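Local coordinates for putative 3-hydroxybutyryl-CoA dehydratase (Rhodopseudomonas palustris, PDB 3HIN), which probably acts as a lyase of the enoyl-CoA hydratase/isomerase family, interconverting 3-hydroxyacyl-CoA and enoyl-CoA plus water, at residues A[156-161]-A[165-170]; A[175-180]-A[185-190]; A[216-221]-A[239-244]; A[43-48]-A[96-101]. All coordinates share one frame; numbering follows the deposited sequence.

All four contacts belong to one crotonase-like chain, and none includes a bound ligand. Interactions 1 and 2 are direct neighbours, their centres 12 Å apart: the salt bridge from D169 OD2 to R175 NH1 measures 2.8 Å, and R166 reaches the hydroxyl of Y177, so helix 164-173 serves both. Interaction 4 sits on the opposite side of the chain's centre from interaction 2, yet it meets interaction 1 through R157, whose NH1 packs 3.7 Å from F99 CB. Interaction 3 stands apart on the late helices at the surface; its nearest atoms are about 7 Å from interaction 4 and about 10 Å from interaction 1.

Interaction 1 of 4, residues A[156-161]-A[165-170]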
loop_
_atom_site.group_PDB
_atom_site.type_symbol
_atom_site.label_atom_id
_atom_site.label_comp_id
_atom_site.label_asym_id
_atom_site.label_seq_id
_atom_site.Cartn_x
_atom_site.Cartn_y
_atom_site.Cartn_z
ATOM N N VAL A 156 3.779 -6.693 7.908
ATOM C CA VAL A 156 2.592 -5.858 8.354
ATOM C C VAL A 156 2.465 -5.941 9.859
ATOM O O VAL A 156 2.309 -4.940 10.528
ATOM C CB VAL A 156 1.283 -6.328 7.688
ATOM C CG1 VAL A 156 0.012 -5.730 8.377
ATOM C CG2 VAL A 156 1.363 -5.993 6.209
ATOM N N ARG A 157 2.506 -7.140 10.410
ATOM C CA ARG A 157 2.211 -7.309 11.838
ATOM C C ARG A 157 3.405 -7.003 12.681
ATOM O O ARG A 157 3.281 -6.422 13.754
ATOM C CB ARG A 157 1.762 -8.740 12.133
ATOM C CG ARG A 157 0.465 -9.032 11.406
ATOM C CD ARG A 157 -0.145 -10.364 11.997
ATOM N NE ARG A 157 -1.403 -10.590 11.296
ATOM C CZ ARG A 157 -1.518 -11.278 10.147
ATOM N NH1 ARG A 157 -0.458 -11.922 9.585
ATOM N NH2 ARG A 157 -2.715 -11.368 9.594
ATOM N N LEU A 158 4.574 -7.405 12.241
ATOM C CA LEU A 158 5.728 -7.268 13.138
ATOM C C LEU A 158 6.155 -5.792 13.380
ATOM O O LEU A 158 6.379 -5.391 14.534
ATOM C CB LEU A 158 6.915 -8.074 12.643
ATOM C CG LEU A 158 8.127 -8.042 13.599
ATOM C CD1 LEU A 158 7.836 -8.621 14.968
ATOM C CD2 LEU A 158 9.354 -8.886 13.036
ATOM N N PRO A 159 6.262 -4.977 12.319
ATOM C CA PRO A 159 6.647 -3.622 12.636
ATOM C C PRO A 159 5.688 -2.991 13.605
ATOM O O PRO A 159 6.063 -2.075 14.289
ATOM C CB PRO A 159 6.512 -2.872 11.283
ATOM C CG PRO A 159 6.664 -3.875 10.259
ATOM C CD PRO A 159 6.031 -5.175 10.880
ATOM N N ARG A 160 4.427 -3.427 13.644
ATOM C CA ARG A 160 3.488 -2.795 14.611
ATOM C C ARG A 160 3.874 -3.208 16.039
ATOM O O ARG A 160 3.535 -2.529 16.968
ATOM C CB ARG A 160 2.036 -3.164 14.376
ATOM C CG ARG A 160 1.457 -2.503 13.103
ATOM C CD ARG A 160 0.180 -3.283 12.596
ATOM N NE ARG A 160 -0.602 -2.441 11.707
ATOM C CZ ARG A 160 -0.257 -2.068 10.479
ATOM N NH1 ARG A 160 -1.052 -1.250 9.748
ATOM N NH2 ARG A 160 0.816 -2.572 9.930
ATOM N N LEU A 161 4.564 -4.344 16.185
ATOM C CA LEU A 161 4.992 -4.773 17.499
ATOM C C LEU A 161 6.347 -4.172 17.906
ATOM O O LEU A 161 6.525 -3.802 19.051
ATOM C CB LEU A 161 5.067 -6.340 17.524
ATOM C CG LEU A 161 3.726 -7.040 17.281
ATOM C CD1 LEU A 161 3.854 -8.591 17.440
ATOM C CD2 LEU A 161 2.693 -6.501 18.383
ATOM N N ALA A 165 12.595 -0.261 12.121
ATOM C CA ALA A 165 14.038 -0.203 12.322
ATOM C C ALA A 165 14.574 -1.520 12.820
ATOM O O ALA A 165 15.565 -2.000 12.264
ATOM C CB ALA A 165 14.421 0.931 13.249
ATOM N N ARG A 166 13.919 -2.131 13.833
ATOM C CA ARG A 166 14.412 -3.405 14.389
ATOM C C ARG A 166 14.165 -4.580 13.447
ATOM O O ARG A 166 14.971 -5.500 13.394
ATOM C CB ARG A 166 13.862 -3.715 15.805
ATOM C CG ARG A 166 14.286 -2.685 16.871
ATOM C CD ARG A 166 14.535 -3.275 18.276
ATOM N NE ARG A 166 15.401 -2.372 19.046
ATOM C CZ ARG A 166 16.672 -2.638 19.417
ATOM N NH1 ARG A 166 17.385 -1.740 20.119
ATOM N NH2 ARG A 166 17.256 -3.797 19.123
ATOM N N MET A 167 13.064 -4.514 12.713
ATOM C CA MET A 167 12.736 -5.518 11.711
ATOM C C MET A 167 13.729 -5.505 10.550
ATOM O O MET A 167 14.224 -6.560 10.122
ATOM C CB MET A 167 11.289 -5.416 11.231
ATOM C CG MET A 167 10.969 -6.587 10.189
ATOM S SD MET A 167 9.212 -6.666 9.808
ATOM C CE MET A 167 9.162 -8.163 8.858
ATOM N N ALA A 168 14.004 -4.297 10.045
ATOM C CA ALA A 168 14.897 -4.142 8.942
ATOM C C ALA A 168 16.275 -4.711 9.335
ATOM O O ALA A 168 16.940 -5.433 8.566
ATOM C CB ALA A 168 14.987 -2.637 8.589
ATOM N N ASP A 169 16.727 -4.377 10.538
ATOM C CA ASP A 169 18.015 -4.912 11.002
ATOM C C ASP A 169 17.997 -6.429 11.082
ATOM O O ASP A 169 18.940 -7.061 10.603
ATOM C CB ASP A 169 18.404 -4.232 12.330
ATOM C CG ASP A 169 19.484 -4.946 13.079
ATOM O OD1 ASP A 169 20.513 -5.319 12.470
ATOM O OD2 ASP A 169 19.323 -5.065 14.321
ATOM N N MET A 170 16.952 -7.018 11.657
ATOM C CA MET A 170 16.806 -8.522 11.747
ATOM C C MET A 170 16.929 -9.180 10.346
ATOM O O MET A 170 17.650 -10.166 10.180
ATOM C CB MET A 170 15.420 -8.927 12.305
ATOM C CG MET A 170 15.271 -8.844 13.722
ATOM S SD MET A 170 13.637 -9.080 14.232
ATOM C CE MET A 170 13.830 -10.859 14.569
#
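L158 of helix 154-162 points toward M167 of the next helix, and the two side chains cross at a slant, with CB, CG and CD2 of the leucine each coming near M167 SD. CB lies 3.9 Å from M167 SD. CG, set anti to the backbone N (chi1 -176°), is a little farther from the same sulfur. The next torsion (chi2 61°) then turns CD2 toward the methionine: CD2 is 3.9 Å from M167 SD and 4.0 Å from M167 CG, and it also looks toward M170 SD at a looser 4.5 Å. With chi1 and chi2 both near anti, M167 SD lies against L158 CB and CD2 and also against P159, whose CD stands 3.7 Å from M167 SD with CG almost as near. One thioether is thus shared by a branched chain and a proline ring, in purely apolar contact.

The proline also marks a kink, since its N has no hydrogen to give to the preceding turn. Close by, R160 NH2 folds back on V156 O at 2.9 Å, tilted from the carbonyl plane, and gives that carbonyl a side-chain donor.

The two helices follow each other across a very short turn; the axes of 156-161 and 165-170 come within 9.1 Å, their directions 123° apart. L158 also packs on C126 of helix 120-127, while L141 from a loop packs on both L158 and M167. M170 touches F187 in the loop after helix 179-185, and R160 forms a salt bridge with E228 of helix 213-228.

Interaction 2 of 4, residues A[175-180]-A[185-190]; sequences RVYSAA and HGFSQY
Y177 meets two rings, H185 and F187, and both pairs are oblique. The imidazole plane is turned 61° from that of the tyrosine, with H185 CD2 only 3.3 Å from Y177 CE1. F187 is turned 48°, and its CZ comes to Y177 CD2 at 3.6 Å. Both partners lie on the same side of the phenol plane, the histidine by CD1 and CE1, the phenylalanine by CD2, and each side chain crosses that of Y177 at about a right angle. The result is an aromatic cluster tying strand 177-178 to the end of helix 179-185 and the loop beyond; F187 also stacks on Y139. A water bridges the two segments, donating to A179 O at 2.9 Å and to S188 OG at 2.7 Å.

Cut back to alanine, Y177 would probably leave a gap beside H185 and F187, and R166 NH2 without its hydroxyl partner.

The rings meet by van der Waals and aromatic contact, with no hydrogen bond between them; the Y177 hydroxyl is taken by R166 NH2 and lies over one face of the R175 guanidinium. R166 packs on the imidazole and R175 NH2 stands 5.7 Å from H185 NE2, surroundings that would tend to disfavour a protonated histidine.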
loop_
_atom_site.group_PDB
_atom_site.type_symbol
_atom_site.label_atom_id
_atom_site.label_comp_id
_atom_site.label_asym_id
_atom_site.label_seq_id
_atom_site.Cartn_x
_atom_site.Cartn_y
_atom_site.Cartn_z
ATOM N N ARG A 175 19.856 -10.943 12.741
ATOM C CA ARG A 175 19.970 -10.779 14.175
ATOM C C ARG A 175 18.941 -11.642 14.899
ATOM O O ARG A 175 17.788 -11.718 14.451
ATOM C CB ARG A 175 19.719 -9.366 14.583
ATOM C CG ARG A 175 19.884 -9.165 16.064
ATOM C CD ARG A 175 20.107 -7.732 16.281
ATOM N NE ARG A 175 20.463 -7.345 17.636
ATOM C CZ ARG A 175 20.529 -6.058 17.947
ATOM N NH1 ARG A 175 20.307 -5.182 16.966
ATOM N NH2 ARG A 175 20.837 -5.642 19.170
ATOM N N VAL A 176 19.366 -12.278 16.002
ATOM C CA VAL A 176 18.465 -13.047 16.856
ATOM C C VAL A 176 18.241 -12.313 18.201
ATOM O O VAL A 176 19.125 -11.640 18.725
ATOM C CB VAL A 176 19.061 -14.451 17.081
ATOM C CG1 VAL A 176 18.106 -15.356 17.888
ATOM C CG2 VAL A 176 19.509 -15.121 15.709
ATOM N N TYR A 177 17.030 -12.448 18.734
ATOM C CA TYR A 177 16.644 -11.905 20.011
ATOM C C TYR A 177 16.217 -13.060 20.954
ATOM O O TYR A 177 15.473 -13.977 20.548
ATOM C CB TYR A 177 15.486 -10.949 19.775
ATOM C CG TYR A 177 15.883 -9.560 19.165
ATOM C CD1 TYR A 177 16.643 -8.649 19.900
ATOM C CD2 TYR A 177 15.504 -9.177 17.904
ATOM C CE1 TYR A 177 16.985 -7.368 19.398
ATOM C CE2 TYR A 177 15.858 -7.919 17.371
ATOM C CZ TYR A 177 16.593 -7.018 18.138
ATOM O OH TYR A 177 16.983 -5.799 17.685
ATOM N N SER A 178 16.673 -13.036 22.201
ATOM C CA SER A 178 16.131 -13.930 23.202
ATOM C C SER A 178 14.723 -13.503 23.663
ATOM O O SER A 178 14.223 -12.409 23.363
ATOM C CB SER A 178 17.076 -13.970 24.462
ATOM O OG SER A 178 17.247 -12.640 24.974
ATOM N N ALA A 179 14.115 -14.380 24.458
ATOM C CA ALA A 179 12.842 -14.068 25.086
ATOM C C ALA A 179 12.976 -12.802 25.989
ATOM O O ALA A 179 12.131 -11.935 25.956
ATOM C CB ALA A 179 12.423 -15.245 25.880
ATOM N N ALA A 180 14.041 -12.730 26.792
ATOM C CA ALA A 180 14.307 -11.532 27.646
ATOM C C ALA A 180 14.447 -10.229 26.838
ATOM O O ALA A 180 13.753 -9.272 27.092
ATOM C CB ALA A 180 15.527 -11.744 28.513
ATOM N N HIS A 185 11.556 -5.417 23.509
ATOM C CA HIS A 185 11.428 -4.764 22.181
ATOM C C HIS A 185 10.048 -4.873 21.608
ATOM O O HIS A 185 9.747 -4.181 20.609
ATOM C CB HIS A 185 12.419 -5.288 21.147
ATOM C CG HIS A 185 13.847 -5.217 21.572
ATOM N ND1 HIS A 185 14.453 -4.035 21.950
ATOM C CD2 HIS A 185 14.816 -6.174 21.621
ATOM C CE1 HIS A 185 15.730 -4.262 22.234
ATOM N NE2 HIS A 185 15.976 -5.554 22.055
ATOM N N GLY A 186 9.201 -5.730 22.214
ATOM C CA GLY A 186 7.806 -5.786 21.803
ATOM C C GLY A 186 7.346 -7.115 21.231
ATOM O O GLY A 186 6.234 -7.206 20.771
ATOM N N PHE A 187 8.193 -8.145 21.268
ATOM C CA PHE A 187 7.839 -9.401 20.685
ATOM C C PHE A 187 6.731 -10.082 21.467
ATOM O O PHE A 187 5.912 -10.795 20.871
ATOM C CB PHE A 187 9.037 -10.331 20.578
ATOM C CG PHE A 187 10.061 -9.883 19.542
ATOM C CD1 PHE A 187 10.079 -10.460 18.285
ATOM C CD2 PHE A 187 10.977 -8.886 19.829
ATOM C CE1 PHE A 187 11.033 -10.097 17.325
ATOM C CE2 PHE A 187 11.928 -8.523 18.905
ATOM C CZ PHE A 187 11.933 -9.099 17.623
ATOM N N SER A 188 6.738 -9.919 22.796
ATOM C CA SER A 188 5.725 -10.539 23.611
ATOM C C SER A 188 5.257 -9.597 24.690
ATOM O O SER A 188 6.025 -8.771 25.209
ATOM C CB SER A 188 6.231 -11.838 24.252
ATOM O OG SER A 188 7.243 -11.612 25.278
ATOM N N GLN A 189 4.031 -9.734 25.123
ATOM C CA GLN A 189 3.601 -8.920 26.219
ATOM C C GLN A 189 3.987 -9.563 27.512
ATOM O O GLN A 189 4.057 -8.918 28.508
ATOM C CB GLN A 189 2.110 -8.734 26.189
ATOM C CG GLN A 189 1.637 -8.059 25.001
ATOM C CD GLN A 189 1.023 -8.987 24.058
ATOM O OE1 GLN A 189 1.495 -10.073 23.866
ATOM N NE2 GLN A 189 -0.046 -8.571 23.463
ATOM N N TYR A 190 4.257 -10.847 27.490
ATOM C CA TYR A 190 4.658 -11.490 28.738
ATOM C C TYR A 190 5.985 -12.259 28.610
ATOM O O TYR A 190 6.221 -12.893 27.615
ATOM C CB TYR A 190 3.597 -12.493 29.206
ATOM C CG TYR A 190 2.260 -11.875 29.563
ATOM C CD1 TYR A 190 1.977 -11.507 30.897
ATOM C CD2 TYR A 190 1.272 -11.657 28.593
ATOM C CE1 TYR A 190 0.749 -10.930 31.242
ATOM C CE2 TYR A 190 0.024 -11.075 28.953
ATOM C CZ TYR A 190 -0.200 -10.706 30.247
ATOM O OH TYR A 190 -1.390 -10.097 30.596
HETATM O O HOH W 1 9.730 -12.132 24.359
#

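Interaction 3 of 4, residues A[216-221]-A[239-244]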
loop_
_atom_site.group_PDB
_atom_site.type_symbol
_atom_site.label_atom_id
_atom_site.label_comp_id
_atom_site.label_asym_id
_atom_site.label_seq_id
_atom_site.Cartn_x
_atom_site.Cartn_y
_atom_site.Cartn_z
ATOM N N ASN A 216 -14.502 -8.355 23.694
ATOM C CA ASN A 216 -13.661 -8.954 22.675
ATOM C C ASN A 216 -13.856 -8.286 21.340
ATOM O O ASN A 216 -12.881 -8.014 20.659
ATOM C CB ASN A 216 -13.810 -10.469 22.484
ATOM C CG ASN A 216 -13.447 -11.231 23.716
ATOM O OD1 ASN A 216 -12.687 -10.749 24.597
ATOM N ND2 ASN A 216 -14.060 -12.400 23.847
ATOM N N PHE A 217 -15.096 -8.032 20.944
ATOM C CA PHE A 217 -15.240 -7.375 19.654
ATOM C C PHE A 217 -14.456 -6.016 19.576
ATOM O O PHE A 217 -13.712 -5.757 18.608
ATOM C CB PHE A 217 -16.715 -7.147 19.344
ATOM C CG PHE A 217 -16.934 -6.641 17.972
ATOM C CD1 PHE A 217 -16.881 -7.500 16.910
ATOM C CD2 PHE A 217 -17.117 -5.286 17.739
ATOM C CE1 PHE A 217 -17.069 -7.012 15.611
ATOM C CE2 PHE A 217 -17.293 -4.782 16.435
ATOM C CZ PHE A 217 -17.262 -5.651 15.386
ATOM N N ALA A 218 -14.684 -5.145 20.548
ATOM C CA ALA A 218 -14.156 -3.762 20.535
ATOM C C ALA A 218 -12.630 -3.807 20.578
ATOM O O ALA A 218 -11.958 -3.074 19.843
ATOM C CB ALA A 218 -14.692 -2.975 21.733
ATOM N N VAL A 219 -12.090 -4.693 21.413
ATOM C CA VAL A 219 -10.672 -4.757 21.586
ATOM C C VAL A 219 -10.012 -5.429 20.413
ATOM O O VAL A 219 -9.038 -4.901 19.876
ATOM C CB VAL A 219 -10.294 -5.508 22.876
ATOM C CG1 VAL A 219 -8.786 -5.670 22.975
ATOM C CG2 VAL A 219 -10.840 -4.781 24.095
ATOM N N LEU A 220 -10.531 -6.564 19.975
ATOM C CA LEU A 220 -9.818 -7.325 18.927
ATOM C C LEU A 220 -9.951 -6.681 17.575
ATOM O O LEU A 220 -9.029 -6.689 16.776
ATOM C CB LEU A 220 -10.363 -8.756 18.853
ATOM C CG LEU A 220 -10.338 -9.631 20.133
ATOM C CD1 LEU A 220 -11.171 -10.945 19.962
ATOM C CD2 LEU A 220 -8.970 -9.948 20.529
ATOM N N GLN A 221 -11.130 -6.125 17.293
ATOM C CA GLN A 221 -11.382 -5.648 15.937
ATOM C C GLN A 221 -11.367 -4.151 15.845
ATOM O O GLN A 221 -10.722 -3.601 14.934
ATOM C CB GLN A 221 -12.777 -6.079 15.435
ATOM C CG GLN A 221 -13.260 -7.464 15.818
ATOM C CD GLN A 221 -12.619 -8.564 15.027
ATOM O OE1 GLN A 221 -11.989 -8.307 13.996
ATOM N NE2 GLN A 221 -12.763 -9.820 15.522
ATOM N N SER A 239 -16.109 6.792 20.322
ATOM C CA SER A 239 -17.366 7.170 21.025
ATOM C C SER A 239 -18.461 6.227 20.599
ATOM O O SER A 239 -19.250 5.796 21.404
ATOM C CB SER A 239 -17.782 8.607 20.766
ATOM O OG SER A 239 -16.796 9.465 21.296
ATOM N N LEU A 240 -18.476 5.895 19.321
ATOM C CA LEU A 240 -19.469 4.993 18.818
ATOM C C LEU A 240 -19.315 3.550 19.357
ATOM O O LEU A 240 -20.316 2.986 19.828
ATOM C CB LEU A 240 -19.465 5.003 17.287
ATOM C CG LEU A 240 -20.009 6.269 16.609
ATOM C CD1 LEU A 240 -19.551 6.279 15.123
ATOM C CD2 LEU A 240 -21.540 6.370 16.730
ATOM N N MET A 241 -18.111 2.970 19.309
ATOM C CA MET A 241 -17.876 1.657 19.944
ATOM C C MET A 241 -18.208 1.670 21.406
ATOM O O MET A 241 -18.802 0.669 21.924
ATOM C CB MET A 241 -16.423 1.197 19.827
ATOM C CG MET A 241 -16.204 -0.306 20.146
ATOM S SD MET A 241 -16.923 -1.489 18.941
ATOM C CE MET A 241 -18.426 -1.874 19.618
ATOM N N ALA A 242 -17.947 2.825 22.068
ATOM C CA ALA A 242 -18.114 2.898 23.509
ATOM C C ALA A 242 -19.568 2.844 23.896
ATOM O O ALA A 242 -19.927 2.148 24.895
ATOM C CB ALA A 242 -17.499 4.152 24.080
ATOM N N THR A 243 -20.400 3.550 23.145
ATOM C CA THR A 243 -21.788 3.675 23.491
ATOM C C THR A 243 -22.527 2.373 23.240
ATOM O O THR A 243 -23.457 2.000 23.993
ATOM C CB THR A 243 -22.481 4.916 22.866
ATOM O OG1 THR A 243 -23.742 5.132 23.541
ATOM C CG2 THR A 243 -22.785 4.733 21.395
ATOM N N VAL A 244 -22.114 1.662 22.231
ATOM C CA VAL A 244 -22.748 0.405 21.885
ATOM C C VAL A 244 -22.406 -0.567 22.968
ATOM O O VAL A 244 -23.299 -1.261 23.488
ATOM C CB VAL A 244 -22.259 -0.105 20.521
ATOM C CG1 VAL A 244 -22.696 -1.549 20.310
ATOM C CG2 VAL A 244 -22.851 0.736 19.412
#
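On the helix that brings F217 and A218 up to M241, the shortest polar bond is the backbone one from L220 N to N216 O, 2.8 Å. It belongs to the helix itself, and what passes between the two segments is apolar. M241 CG presses on A218 CB at 3.5 Å, tighter than usual for two carbons and consistent with the small alanine side chain, the CA atoms of A218 and M241 being 6.6 Å apart. The bend at chi2 puts M241 SD at the ring edge, 4.0 Å from F217 CD2, while it still touches A218; the bend at chi3 brings CE near F217 CD2.

This is a Met-aromatic contact of the edge-on kind, the sulfur lying in the plane of the ring, 5.2 Å from its centroid and 83° off the normal. It joins helices 213-228 and 231-247, which follow one another late in the crotonase-like chain, at the surface. F217 projects toward this sulfur with its CG anti to the backbone N (chi1 -173°). A serine in place of M241 would probably leave the F217 edge without its sulfur and open a gap beside A218. M241 also touches A222 one turn on, and V244 packs on L214 of the same partner helix.

Interaction 4 of 4, residues A[43-48]-A[96-101]; sequences GLMAAL and HRVFDK
M45 curls toward V98 and F99 through three bends of the same sense: its CG lies anti to the carbonyl carbon (chi1 -70°), and chi2 and chi3 repeat that turn. Although its CB starts off to one side of the other helix, the folded chain brings CE back against it, 3.7 Å from V98 CB and 3.8 Å from F99 CE1. Its sulfur sits obliquely to the phenyl ring, 5.0 Å from the centroid and 50° off the normal, in a Met-aromatic contact. The side chains of M45 and F99 cross at about a right angle.

V98 is the other centre of the packing. Both of its methyls touch M45, and CG2 rests on the backbone, 3.6 Å from M45 O. CG1 also faces L48, whose CD2 is 3.9 Å away, so one valine is seated between residues a turn apart on helix 42-51. Away from this apolar patch, R97 turns back on D100 and grips a single carboxylate oxygen side-on: NE at 3.0 Å and NH1 at 2.9 Å both reach D100 OD1, a salt bridge within helix 85-103.

The axes of 43-48 and 96-101 run in broadly the same direction, 35° apart, as suits successive beta-alpha-beta crossovers: helix 42-51 links parallel strands 26-31 and 61-66, and helix 85-103 leads from 61-66 to 109-113. Helix 120-127 closes the contact through L124, which touches both L48 and F99, while R157 of helix 154-162 packs on F99 and D100.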
loop_
_atom_site.group_PDB
_atom_site.type_symbol
_atom_site.label_atom_id
_atom_site.label_comp_id
_atom_site.label_asym_id
_atom_site.label_seq_id
_atom_site.Cartn_x
_atom_site.Cartn_y
_atom_site.Cartn_z
ATOM N N GLY A 43 -0.369 -28.452 4.744
ATOM C CA GLY A 43 -1.435 -29.211 5.368
ATOM C C GLY A 43 -1.587 -28.803 6.840
ATOM O O GLY A 43 -2.666 -28.882 7.441
ATOM N N LEU A 44 -0.503 -28.349 7.444
ATOM C CA LEU A 44 -0.633 -27.960 8.831
ATOM C C LEU A 44 -1.448 -26.670 8.839
ATOM O O LEU A 44 -2.417 -26.569 9.556
ATOM C CB LEU A 44 0.694 -27.855 9.570
ATOM C CG LEU A 44 0.658 -27.188 10.964
ATOM C CD1 LEU A 44 1.898 -27.538 11.695
ATOM C CD2 LEU A 44 0.536 -25.650 10.913
ATOM N N MET A 45 -1.069 -25.762 7.952
ATOM C CA MET A 45 -1.746 -24.495 7.772
ATOM C C MET A 45 -3.200 -24.677 7.438
ATOM O O MET A 45 -4.051 -23.968 7.994
ATOM C CB MET A 45 -0.976 -23.635 6.750
ATOM C CG MET A 45 0.379 -23.146 7.335
ATOM S SD MET A 45 0.145 -21.826 8.592
ATOM C CE MET A 45 -0.225 -20.585 7.363
ATOM N N ALA A 46 -3.514 -25.625 6.553
ATOM C CA ALA A 46 -4.925 -25.910 6.228
ATOM C C ALA A 46 -5.692 -26.472 7.426
ATOM O O ALA A 46 -6.839 -26.066 7.698
ATOM C CB ALA A 46 -5.036 -26.818 5.036
ATOM N N ALA A 47 -5.058 -27.386 8.161
ATOM C CA ALA A 47 -5.642 -27.933 9.396
ATOM C C ALA A 47 -5.872 -26.816 10.386
ATOM O O ALA A 47 -6.876 -26.843 11.044
ATOM C CB ALA A 47 -4.740 -28.993 10.061
ATOM N N LEU A 48 -4.899 -25.910 10.520
ATOM C CA LEU A 48 -5.021 -24.712 11.361
ATOM C C LEU A 48 -6.226 -23.819 10.999
ATOM O O LEU A 48 -7.035 -23.497 11.828
ATOM C CB LEU A 48 -3.733 -23.875 11.264
ATOM C CG LEU A 48 -3.629 -22.646 12.163
ATOM C CD1 LEU A 48 -3.946 -23.059 13.627
ATOM C CD2 LEU A 48 -2.208 -21.946 12.098
ATOM N N HIS A 96 -1.945 -15.987 4.005
ATOM C CA HIS A 96 -2.576 -14.864 4.632
ATOM C C HIS A 96 -4.000 -15.220 5.077
ATOM O O HIS A 96 -4.475 -14.751 6.142
ATOM C CB HIS A 96 -2.605 -13.667 3.696
ATOM C CG HIS A 96 -1.260 -13.037 3.505
ATOM N ND1 HIS A 96 -1.114 -11.801 2.946
ATOM C CD2 HIS A 96 -0.003 -13.509 3.719
ATOM C CE1 HIS A 96 0.172 -11.495 2.864
ATOM N NE2 HIS A 96 0.875 -12.520 3.328
ATOM N N ARG A 97 -4.682 -16.057 4.306
ATOM C CA ARG A 97 -6.054 -16.328 4.679
ATOM C C ARG A 97 -6.116 -17.158 5.960
ATOM O O ARG A 97 -7.071 -17.000 6.770
ATOM C CB ARG A 97 -6.852 -17.021 3.559
ATOM C CG ARG A 97 -6.920 -16.234 2.278
ATOM C CD ARG A 97 -7.830 -14.938 2.358
ATOM N NE ARG A 97 -7.197 -13.807 3.082
ATOM C CZ ARG A 97 -6.284 -12.987 2.555
ATOM N NH1 ARG A 97 -5.774 -12.009 3.304
ATOM N NH2 ARG A 97 -5.840 -13.162 1.302
ATOM N N VAL A 98 -5.108 -18.001 6.171
ATOM C CA VAL A 98 -5.029 -18.749 7.415
ATOM C C VAL A 98 -4.817 -17.760 8.592
ATOM O O VAL A 98 -5.505 -17.806 9.561
ATOM C CB VAL A 98 -3.857 -19.748 7.443
ATOM C CG1 VAL A 98 -3.776 -20.375 8.848
ATOM C CG2 VAL A 98 -3.952 -20.836 6.306
ATOM N N PHE A 99 -3.851 -16.848 8.477
ATOM C CA PHE A 99 -3.574 -15.929 9.597
ATOM C C PHE A 99 -4.691 -14.934 9.854
ATOM O O PHE A 99 -4.811 -14.401 10.970
ATOM C CB PHE A 99 -2.247 -15.209 9.359
ATOM C CG PHE A 99 -1.046 -16.119 9.446
ATOM C CD1 PHE A 99 -1.126 -17.308 10.183
ATOM C CD2 PHE A 99 0.164 -15.786 8.807
ATOM C CE1 PHE A 99 0.003 -18.189 10.294
ATOM C CE2 PHE A 99 1.291 -16.630 8.902
ATOM C CZ PHE A 99 1.210 -17.816 9.681
ATOM N N ASP A 100 -5.502 -14.632 8.832
ATOM C CA ASP A 100 -6.649 -13.755 9.075
ATOM C C ASP A 100 -7.563 -14.423 10.108
ATOM O O ASP A 100 -8.207 -13.739 10.893
ATOM C CB ASP A 100 -7.472 -13.521 7.792
ATOM C CG ASP A 100 -6.923 -12.406 6.913
ATOM O OD1 ASP A 100 -7.264 -12.469 5.730
ATOM O OD2 ASP A 100 -6.144 -11.492 7.336
ATOM N N LYS A 101 -7.660 -15.758 10.102
ATOM C CA LYS A 101 -8.555 -16.411 11.089
ATOM C C LYS A 101 -7.974 -16.316 12.505
ATOM O O LYS A 101 -8.677 -16.525 13.454
ATOM C CB LYS A 101 -8.711 -17.897 10.747
ATOM C CG LYS A 101 -9.194 -18.128 9.326
ATOM C CD LYS A 101 -10.574 -17.618 9.137
ATOM C CE LYS A 101 -11.364 -18.604 8.234
ATOM N NZ LYS A 101 -12.849 -18.300 8.361
#